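Local coordinates for antigen TpF1 (Treponema pallidum, PDB 2FJC), which binds ferric iron as a mini-ferritin of the Dps family and may also play a structural role in the outer membrane, at residues B[23-28]-B[111-116]; B[38-43]-B[94-99]. One frame throughout, in Å; residues are numbered along the deposited sequence.

Both contacts join the same two parts of the ferritin-like chain at two levels along the bundle. Interaction 1 pairs helix 8-38 with helix 99-127 mid-bundle; interaction 2, at one end, spans the C-terminal end of helix 8-38 and the start of helix 99-127. Their centres are 22 Å apart and their nearest atoms about 12 Å apart, so they do not touch. Iron(III) is bound by Asp63 and Glu67, and neither contact supplies these ligands: the side chain of Leu25 in interaction 1 is about 13 Å from a bound iron, that of Ile39 in interaction 2 about 10 Å. Both touch a second subunit; interaction 1 is otherwise buried, and interaction 2 also meets two further subunits.

Interaction 1. Residues B[23-28]-B[111-116]; sequences ADLGVL and EYLSTR
In the four-helix bundle of the ferritin-like fold, Leu25 and Leu28 on helix 8-38 meet Leu113 on helix 99-127; locally the helices run nearly antiparallel (166°), with axes 11.5 Å apart. Leu113 carries the apolar part of the contact. Its CD1 reaches Leu28 CD1 at 3.5 Å and Leu25 CD1 at 3.6 Å, while its other branch, CD2, lies 3.7 Å from Asp24 CB. Branched leucines suit this interior, where Leu25 also packs on Phe62 and Ile65, Leu28 on Val58 and Leu113 on Leu143 of helix 130-154. Beside them runs a polar link. With Tyr112 CG anti to the backbone N (chi1 159°), the ring is carried toward Asp24, and its hydroxyl donates to the carboxylate. Asp24 can serve two ends at once: OD1 accepts from Gly88 N and Ser87 OG, tying in the loop after helix 80-86, and OD2 accepts from the tyrosine. This fixes a buried carboxylate between two parts of the fold. Arg116 CG lies over one face of the Tyr112 ring, 3.8 Å above its plane and offset toward the rim. The Tyr112 OH to Asp24 OD2 bond is 3.1 Å long and arrives on the syn side, 32° out of the carboxylate plane.

Interaction 2. Residues B[38-43]-B[94-99]; sequences HIYGIE and EKEITI
Lys95 CG lies over one face of the His38 imidazole, 3.5 Å from the ring centroid and 17° off the normal, a CH-pi contact. The two side chains run alongside each other in the same direction, and Lys95 suits the place because its methylenes can pass a ring while NZ continues to Glu82 of a second subunit. The imidazole is held at both nitrogens, ND1 by Asn34 and NE2 by Ala76 N of that same subunit, which should fix its rotation. Tyr40 CG sits between the backbone N and the carbonyl carbon (chi1 66°), bringing the ring against Ile97: N is at its edge, in plane, and O approaches CD1 obliquely at 3.3 Å. Lys155 of a third subunit makes a cation-pi contact with this ring and a salt bridge with Glu96, whose CG lies 3.9 Å from Tyr40 CE1.

Between the rings, Ile97 N donates to His38 O at 3.0 Å, nearly straight (164°) but from above the carbonyl plane. Ile39 CG2 meets Ile97 CG2 at 4.0 Å, and these beta-branched residues fill an apolar spot against Ala102. At Gly41's backbone angles a CB would jam against Tyr40 O. That bond and these side chains, beside a loose parallel strand pair, join the end of helix 8-38 to the long crossover entering helix 99-127 of this Dps-type bundle.

Interaction 1. Residues B[23-28]-B[111-116]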
loop_
_atom_site.group_PDB
_atom_site.type_symbol
_atom_site.label_atom_id
_atom_site.label_comp_id
_atom_site.label_asym_id
_atom_site.label_seq_id
_atom_site.Cartn_x
_atom_site.Cartn_y
_atom_site.Cartn_z
ATOM N N ALA B 23 -1.380 -30.179 20.288
ATOM C CA ALA B 23 -1.184 -31.455 19.640
ATOM C C ALA B 23 -2.194 -31.670 18.509
ATOM O O ALA B 23 -1.820 -32.062 17.408
ATOM C CB ALA B 23 -1.294 -32.573 20.661
ATOM N N ASP B 24 -3.467 -31.407 18.777
ATOM C CA ASP B 24 -4.498 -31.589 17.768
ATOM C C ASP B 24 -4.305 -30.637 16.601
ATOM O O ASP B 24 -4.458 -31.034 15.447
ATOM C CB ASP B 24 -5.899 -31.399 18.372
ATOM C CG ASP B 24 -6.316 -32.557 19.284
ATOM O OD1 ASP B 24 -5.750 -33.664 19.165
ATOM O OD2 ASP B 24 -7.228 -32.373 20.113
ATOM N N LEU B 25 -3.975 -29.382 16.899
ATOM C CA LEU B 25 -3.748 -28.384 15.863
ATOM C C LEU B 25 -2.561 -28.815 15.011
ATOM O O LEU B 25 -2.604 -28.719 13.782
ATOM C CB LEU B 25 -3.463 -27.011 16.483
ATOM C CG LEU B 25 -4.595 -25.980 16.600
ATOM C CD1 LEU B 25 -5.947 -26.577 16.262
ATOM C CD2 LEU B 25 -4.595 -25.417 18.005
ATOM N N GLY B 26 -1.509 -29.293 15.672
ATOM C CA GLY B 26 -0.326 -29.738 14.957
ATOM C C GLY B 26 -0.675 -30.840 13.977
ATOM O O GLY B 26 -0.276 -30.806 12.812
ATOM N N VAL B 27 -1.438 -31.820 14.450
ATOM C CA VAL B 27 -1.845 -32.935 13.612
ATOM C C VAL B 27 -2.745 -32.459 12.467
ATOM O O VAL B 27 -2.586 -32.884 11.328
ATOM C CB VAL B 27 -2.582 -34.010 14.452
ATOM C CG1 VAL B 27 -3.192 -35.052 13.543
ATOM C CG2 VAL B 27 -1.600 -34.681 15.413
ATOM N N LEU B 28 -3.680 -31.568 12.773
ATOM C CA LEU B 28 -4.594 -31.053 11.764
ATOM C C LEU B 28 -3.837 -30.296 10.680
ATOM O O LEU B 28 -4.186 -30.363 9.501
ATOM C CB LEU B 28 -5.594 -30.100 12.398
ATOM C CG LEU B 28 -7.041 -30.219 11.947
ATOM C CD1 LEU B 28 -7.738 -28.927 12.293
ATOM C CD2 LEU B 28 -7.133 -30.513 10.463
ATOM N N GLU B 111 -15.312 -29.730 14.042
ATOM C CA GLU B 111 -16.346 -29.895 15.051
ATOM C C GLU B 111 -15.752 -30.534 16.302
ATOM O O GLU B 111 -16.087 -30.148 17.416
ATOM C CB GLU B 111 -17.500 -30.739 14.493
ATOM C CG GLU B 111 -18.237 -30.046 13.357
ATOM C CD GLU B 111 -19.237 -30.948 12.648
ATOM O OE1 GLU B 111 -18.897 -32.115 12.368
ATOM O OE2 GLU B 111 -20.356 -30.484 12.350
ATOM N N TYR B 112 -14.863 -31.503 16.117
ATOM C CA TYR B 112 -14.227 -32.132 17.257
ATOM C C TYR B 112 -13.438 -31.067 18.017
ATOM O O TYR B 112 -13.533 -30.987 19.239
ATOM C CB TYR B 112 -13.308 -33.275 16.810
ATOM C CG TYR B 112 -12.247 -33.649 17.819
ATOM C CD1 TYR B 112 -11.026 -32.974 17.858
ATOM C CD2 TYR B 112 -12.461 -34.674 18.745
ATOM C CE1 TYR B 112 -10.043 -33.306 18.790
ATOM C CE2 TYR B 112 -11.482 -35.015 19.684
ATOM C CZ TYR B 112 -10.276 -34.323 19.698
ATOM O OH TYR B 112 -9.306 -34.621 20.632
ATOM N N LEU B 113 -12.669 -30.247 17.301
ATOM C CA LEU B 113 -11.898 -29.182 17.951
ATOM C C LEU B 113 -12.821 -28.208 18.664
ATOM O O LEU B 113 -12.535 -27.762 19.771
ATOM C CB LEU B 113 -11.055 -28.393 16.941
ATOM C CG LEU B 113 -9.730 -29.007 16.493
ATOM C CD1 LEU B 113 -9.063 -28.103 15.481
ATOM C CD2 LEU B 113 -8.835 -29.206 17.702
ATOM N N SER B 114 -13.932 -27.879 18.018
ATOM C CA SER B 114 -14.890 -26.953 18.586
ATOM C C SER B 114 -15.406 -27.414 19.949
ATOM O O SER B 114 -15.450 -26.627 20.892
ATOM C CB SER B 114 -16.057 -26.762 17.626
ATOM O OG SER B 114 -16.940 -25.752 18.086
ATOM N N THR B 115 -15.796 -28.682 20.066
ATOM C CA THR B 115 -16.292 -29.160 21.343
ATOM C C THR B 115 -15.145 -29.176 22.369
ATOM O O THR B 115 -15.343 -28.850 23.540
ATOM C CB THR B 115 -16.932 -30.568 21.221
ATOM O OG1 THR B 115 -15.921 -31.534 20.926
ATOM C CG2 THR B 115 -17.970 -30.589 20.113
ATOM N N ARG B 116 -13.945 -29.533 21.930
ATOM C CA ARG B 116 -12.819 -29.552 22.848
ATOM C C ARG B 116 -12.464 -28.138 23.311
ATOM O O ARG B 116 -12.211 -27.914 24.490
ATOM C CB ARG B 116 -11.606 -30.235 22.211
ATOM C CG ARG B 116 -11.856 -31.712 21.939
ATOM C CD ARG B 116 -10.709 -32.572 22.435
ATOM N NE ARG B 116 -10.498 -32.427 23.872
ATOM C CZ ARG B 116 -11.384 -32.786 24.796
ATOM N NH1 ARG B 116 -11.110 -32.615 26.083
ATOM N NH2 ARG B 116 -12.542 -33.326 24.432
#

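Interaction 2. Residues B[38-43]-B[94-99]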
loop_
_atom_site.group_PDB
_atom_site.type_symbol
_atom_site.label_atom_id
_atom_site.label_comp_id
_atom_site.label_asym_id
_atom_site.label_seq_id
_atom_site.Cartn_x
_atom_site.Cartn_y
_atom_site.Cartn_z
ATOM N N HIS B 38 -3.713 -33.889 -2.150
ATOM C CA HIS B 38 -4.328 -35.019 -2.815
ATOM C C HIS B 38 -5.775 -34.989 -3.244
ATOM O O HIS B 38 -6.270 -35.980 -3.771
ATOM C CB HIS B 38 -4.058 -36.253 -1.969
ATOM C CG HIS B 38 -2.614 -36.415 -1.619
ATOM N ND1 HIS B 38 -2.163 -36.478 -0.319
ATOM C CD2 HIS B 38 -1.515 -36.497 -2.403
ATOM C CE1 HIS B 38 -0.846 -36.593 -0.317
ATOM N NE2 HIS B 38 -0.427 -36.608 -1.569
ATOM N N ILE B 39 -6.473 -33.887 -3.027
ATOM C CA ILE B 39 -7.850 -33.837 -3.482
ATOM C C ILE B 39 -7.794 -33.763 -5.001
ATOM O O ILE B 39 -6.755 -33.468 -5.581
ATOM C CB ILE B 39 -8.599 -32.579 -3.000
ATOM C CG1 ILE B 39 -7.766 -31.330 -3.319
ATOM C CG2 ILE B 39 -8.931 -32.702 -1.525
ATOM C CD1 ILE B 39 -8.530 -30.027 -3.157
ATOM N N TYR B 40 -8.917 -34.052 -5.638
ATOM C CA TYR B 40 -9.027 -33.979 -7.083
ATOM C C TYR B 40 -10.494 -33.757 -7.371
ATOM O O TYR B 40 -11.362 -34.089 -6.558
ATOM C CB TYR B 40 -8.547 -35.263 -7.759
ATOM C CG TYR B 40 -9.405 -36.467 -7.466
ATOM C CD1 TYR B 40 -9.152 -37.277 -6.356
ATOM C CD2 TYR B 40 -10.464 -36.808 -8.307
ATOM C CE1 TYR B 40 -9.929 -38.399 -6.091
ATOM C CE2 TYR B 40 -11.247 -37.922 -8.052
ATOM C CZ TYR B 40 -10.973 -38.714 -6.941
ATOM O OH TYR B 40 -11.750 -39.817 -6.681
ATOM N N GLY B 41 -10.771 -33.176 -8.526
ATOM C CA GLY B 41 -12.141 -32.889 -8.892
ATOM C C GLY B 41 -12.194 -31.514 -9.527
ATOM O O GLY B 41 -11.245 -30.730 -9.429
ATOM N N ILE B 42 -13.314 -31.225 -10.173
ATOM C CA ILE B 42 -13.500 -29.972 -10.861
ATOM C C ILE B 42 -13.305 -28.733 -9.969
ATOM O O ILE B 42 -12.859 -27.699 -10.444
ATOM C CB ILE B 42 -14.895 -29.967 -11.550
ATOM C CG1 ILE B 42 -14.759 -29.470 -12.993
ATOM C CG2 ILE B 42 -15.887 -29.143 -10.759
ATOM C CD1 ILE B 42 -14.231 -28.062 -13.131
ATOM N N GLU B 43 -13.608 -28.845 -8.680
ATOM C CA GLU B 43 -13.461 -27.720 -7.759
ATOM C C GLU B 43 -12.062 -27.609 -7.167
ATOM O O GLU B 43 -11.819 -26.781 -6.287
ATOM C CB GLU B 43 -14.457 -27.839 -6.599
ATOM C CG GLU B 43 -15.919 -28.022 -6.991
ATOM C CD GLU B 43 -16.262 -29.449 -7.404
ATOM O OE1 GLU B 43 -15.465 -30.365 -7.102
ATOM O OE2 GLU B 43 -17.341 -29.656 -8.015
ATOM N N GLU B 94 -4.689 -42.148 3.732
ATOM C CA GLU B 94 -4.859 -42.294 2.299
ATOM C C GLU B 94 -4.504 -41.039 1.525
ATOM O O GLU B 94 -4.565 -39.924 2.046
ATOM C CB GLU B 94 -6.286 -42.725 1.959
ATOM C CG GLU B 94 -7.373 -41.742 2.312
ATOM C CD GLU B 94 -8.760 -42.334 2.104
ATOM O OE1 GLU B 94 -9.076 -43.352 2.762
ATOM O OE2 GLU B 94 -9.532 -41.786 1.282
ATOM N N LYS B 95 -4.082 -41.255 0.283
ATOM C CA LYS B 95 -3.731 -40.183 -0.639
ATOM C C LYS B 95 -4.807 -40.288 -1.703
ATOM O O LYS B 95 -5.538 -41.289 -1.744
ATOM C CB LYS B 95 -2.362 -40.428 -1.279
ATOM C CG LYS B 95 -1.167 -39.919 -0.497
ATOM C CD LYS B 95 -0.988 -40.648 0.810
ATOM C CE LYS B 95 0.334 -40.281 1.444
ATOM N NZ LYS B 95 0.572 -41.074 2.678
ATOM N N GLU B 96 -4.902 -39.290 -2.571
ATOM C CA GLU B 96 -5.928 -39.309 -3.603
ATOM C C GLU B 96 -7.281 -39.415 -2.909
ATOM O O GLU B 96 -7.713 -40.493 -2.519
ATOM C CB GLU B 96 -5.728 -40.502 -4.535
ATOM C CG GLU B 96 -6.778 -40.601 -5.615
ATOM C CD GLU B 96 -6.475 -41.700 -6.610
ATOM O OE1 GLU B 96 -5.408 -41.626 -7.265
ATOM O OE2 GLU B 96 -7.304 -42.632 -6.736
ATOM N N ILE B 97 -7.948 -38.285 -2.751
ATOM C CA ILE B 97 -9.231 -38.271 -2.087
ATOM C C ILE B 97 -10.195 -37.306 -2.755
ATOM O O ILE B 97 -9.801 -36.282 -3.313
ATOM C CB ILE B 97 -9.060 -37.887 -0.603
ATOM C CG1 ILE B 97 -10.421 -37.864 0.096
ATOM C CG2 ILE B 97 -8.371 -36.535 -0.495
ATOM C CD1 ILE B 97 -10.341 -37.634 1.597
ATOM N N THR B 98 -11.465 -37.663 -2.693
ATOM C CA THR B 98 -12.544 -36.877 -3.250
ATOM C C THR B 98 -12.655 -35.535 -2.522
ATOM O O THR B 98 -12.327 -35.441 -1.343
ATOM C CB THR B 98 -13.845 -37.691 -3.093
ATOM O OG1 THR B 98 -14.166 -38.315 -4.341
ATOM C CG2 THR B 98 -14.972 -36.838 -2.625
ATOM N N ILE B 99 -13.120 -34.503 -3.220
ATOM C CA ILE B 99 -13.276 -33.201 -2.604
ATOM C C ILE B 99 -14.323 -33.219 -1.488
ATOM O O ILE B 99 -14.067 -32.735 -0.388
ATOM C CB ILE B 99 -13.648 -32.133 -3.654
ATOM C CG1 ILE B 99 -12.394 -31.765 -4.465
ATOM C CG2 ILE B 99 -14.249 -30.900 -2.970
ATOM C CD1 ILE B 99 -12.619 -30.713 -5.546
#